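Long-range contact in proteolytically activated form of PPO4 Tyrosinase (Agaricus bisporus var. bisporus H97, PDB 4OUA), which uses copper to hydroxylate monophenols to o-diphenols and oxidise these to reactive o-quinones, the initial step of melanin synthesis: residues H250-H254 with F278-H282. Residues are numbered along the deposited sequence; the frame is centred on the assembly and turned at random.
Sequences HDDIH and FWLHH. With CU1 (copper (I) ion), chain D.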
loop_
_atom_site.group_PDB
_atom_site.type_symbol
_atom_site.label_atom_id
_atom_site.label_comp_id
_atom_site.label_asym_id
_atom_site.label_seq_id
_atom_site.Cartn_x
_atom_site.Cartn_y
_atom_site.Cartn_z
ATOM N N HIS A 250 -7.507 -4.020 8.645
ATOM C CA HIS A 250 -6.245 -3.924 7.925
ATOM C C HIS A 250 -5.123 -4.685 8.629
ATOM O O HIS A 250 -4.192 -5.174 7.987
ATOM C CB HIS A 250 -5.866 -2.449 7.753
ATOM C CG HIS A 250 -4.391 -2.195 7.760
ATOM N ND1 HIS A 250 -3.701 -1.850 8.902
ATOM C CD2 HIS A 250 -3.477 -2.227 6.764
ATOM C CE1 HIS A 250 -2.423 -1.686 8.608
ATOM N NE2 HIS A 250 -2.259 -1.914 7.318
ATOM N N ASP A 251 -5.220 -4.790 9.944
ATOM C CA ASP A 251 -4.186 -5.438 10.747
ATOM C C ASP A 251 -4.124 -6.943 10.506
ATOM O O ASP A 251 -3.051 -7.541 10.565
ATOM C CB ASP A 251 -4.414 -5.168 12.235
ATOM C CG ASP A 251 -4.234 -3.708 12.598
ATOM O OD1 ASP A 251 -3.504 -2.999 11.873
ATOM O OD2 ASP A 251 -4.819 -3.272 13.612
ATOM N N ASP A 252 -5.276 -7.550 10.238
ATOM C CA ASP A 252 -5.360 -8.996 10.049
ATOM C C ASP A 252 -4.510 -9.483 8.877
ATOM O O ASP A 252 -3.984 -10.595 8.904
ATOM C CB ASP A 252 -6.816 -9.425 9.844
ATOM C CG ASP A 252 -7.646 -9.303 11.110
ATOM O OD1 ASP A 252 -7.335 -8.427 11.946
ATOM O OD2 ASP A 252 -8.610 -10.083 11.268
ATOM N N ILE A 253 -4.375 -8.653 7.849
ATOM C CA ILE A 253 -3.618 -9.043 6.665
ATOM C C ILE A 253 -2.117 -9.036 6.935
ATOM O O ILE A 253 -1.378 -9.840 6.370
ATOM C CB ILE A 253 -3.919 -8.127 5.467
ATOM C CG1 ILE A 253 -5.424 -8.092 5.189
ATOM C CG2 ILE A 253 -3.157 -8.599 4.238
ATOM C CD1 ILE A 253 -6.017 -9.450 4.888
ATOM N N HIS A 254 -1.675 -8.141 7.785
ATOM C CA HIS A 254 -0.270 -8.103 8.180
ATOM C C HIS A 254 0.074 -9.330 9.014
ATOM O O HIS A 254 1.172 -9.874 8.913
ATOM C CB HIS A 254 0.047 -6.824 8.958
ATOM C CG HIS A 254 0.191 -5.610 8.092
ATOM N ND1 HIS A 254 1.272 -5.413 7.261
ATOM C CD2 HIS A 254 -0.610 -4.529 7.931
ATOM C CE1 HIS A 254 1.130 -4.265 6.623
ATOM N NE2 HIS A 254 -0.004 -3.710 7.009
ATOM N N PHE A 278 3.255 -5.436 0.614
ATOM C CA PHE A 278 2.738 -4.376 1.473
ATOM C C PHE A 278 1.955 -3.339 0.675
ATOM O O PHE A 278 0.968 -2.783 1.159
ATOM C CB PHE A 278 3.890 -3.705 2.229
ATOM C CG PHE A 278 3.496 -2.462 2.978
ATOM C CD1 PHE A 278 3.081 -2.536 4.298
ATOM C CD2 PHE A 278 3.560 -1.218 2.369
ATOM C CE1 PHE A 278 2.725 -1.394 4.990
ATOM C CE2 PHE A 278 3.206 -0.075 3.056
ATOM C CZ PHE A 278 2.788 -0.162 4.368
ATOM N N TRP A 279 2.397 -3.091 -0.552
ATOM C CA TRP A 279 1.815 -2.045 -1.385
ATOM C C TRP A 279 0.522 -2.488 -2.065
ATOM O O TRP A 279 -0.385 -1.680 -2.274
ATOM C CB TRP A 279 2.834 -1.588 -2.428
ATOM C CG TRP A 279 4.129 -1.158 -1.817
ATOM C CD1 TRP A 279 5.289 -1.875 -1.762
ATOM C CD2 TRP A 279 4.392 0.083 -1.152
ATOM N NE1 TRP A 279 6.261 -1.152 -1.114
ATOM C CE2 TRP A 279 5.736 0.053 -0.727
ATOM C CE3 TRP A 279 3.624 1.219 -0.878
ATOM C CZ2 TRP A 279 6.328 1.115 -0.046
ATOM C CZ3 TRP A 279 4.214 2.273 -0.200
ATOM C CH2 TRP A 279 5.552 2.213 0.207
ATOM N N LEU A 280 0.455 -3.782 -2.380
ATOM C CA LEU A 280 -0.760 -4.338 -2.961
ATOM C C LEU A 280 -1.877 -4.345 -1.923
ATOM O O LEU A 280 -3.054 -4.177 -2.250
ATOM C CB LEU A 280 -0.516 -5.751 -3.495
ATOM C CG LEU A 280 0.275 -5.846 -4.799
ATOM C CD1 LEU A 280 1.731 -5.492 -4.568
ATOM C CD2 LEU A 280 0.151 -7.232 -5.410
ATOM N N HIS A 281 -1.439 -4.516 -0.632
ATOM C CA HIS A 281 -2.357 -4.491 0.498
ATOM C C HIS A 281 -2.967 -3.108 0.676
ATOM O O HIS A 281 -4.186 -2.942 0.625
ATOM C CB HIS A 281 -1.640 -4.910 1.784
ATOM C CG HIS A 281 -2.523 -4.918 2.993
ATOM N ND1 HIS A 281 -2.047 -4.688 4.269
ATOM C CD2 HIS A 281 -3.854 -5.129 3.122
ATOM C CE1 HIS A 281 -3.045 -4.768 5.128
ATOM N NE2 HIS A 281 -4.154 -5.026 4.458
ATOM N N HIS A 282 -2.107 -2.118 0.884
ATOM C CA HIS A 282 -2.554 -0.769 1.205
ATOM C C HIS A 282 -3.114 -0.029 -0.005
ATOM O O HIS A 282 -3.708 1.041 0.136
ATOM C CB HIS A 282 -1.410 0.022 1.834
ATOM C CG HIS A 282 -1.180 -0.308 3.275
ATOM N ND1 HIS A 282 -1.707 0.444 4.304
ATOM C CD2 HIS A 282 -0.499 -1.321 3.862
ATOM C CE1 HIS A 282 -1.350 -0.084 5.461
ATOM N NE2 HIS A 282 -0.620 -1.160 5.221
HETATM CU CU CU1 D . -0.308 -1.741 7.078
HETATM O O HOH W 1 0.736 -0.360 8.546
#
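His250 and His254, one turn apart on helix 246-258, share a copper(I) ion with His282 of helix 277-295; each gives its NE2, and the His282 NE2 bond to copper measures 2.0 Å. The short segments run nearly antiparallel (160°), their axes 11.0 Å apart at closest approach, bridged mainly by the metal and histidine rings. On the side of the copper opposite its water ligand the packing is tight. His281, its CG anti to the backbone N (chi1 -180°), reaches straight across to helix 246-258. Its edge is turned to the face of the His254 ring, with ND1 3.6 Å from His254 NE2 and the planes at 73°. Over one face of the His281 ring sits Ile253, whose CB lies 3.6 Å from the ring centroid in a CH-pi contact. Replacing His281 by an alanine is likely to open a gap between the helices, leaving Ile253 and one face of the His254 ring without this partner. The contact is looser beside Phe278, which meets His254 rim to rim, with CD1 3.5 Å from His254 CE1. The water is modelled as a fourth ligand, its oxygen 2.3 Å from the copper. The ND1 atoms make weak hydrogen bonds: His250 with Asp251 OD1 and Glu247 O, His254 with Met266 O. This helix pair carries the CuB half of the type 3 dicopper centre of tyrosinases; His56, His81 and His90 bind the other copper.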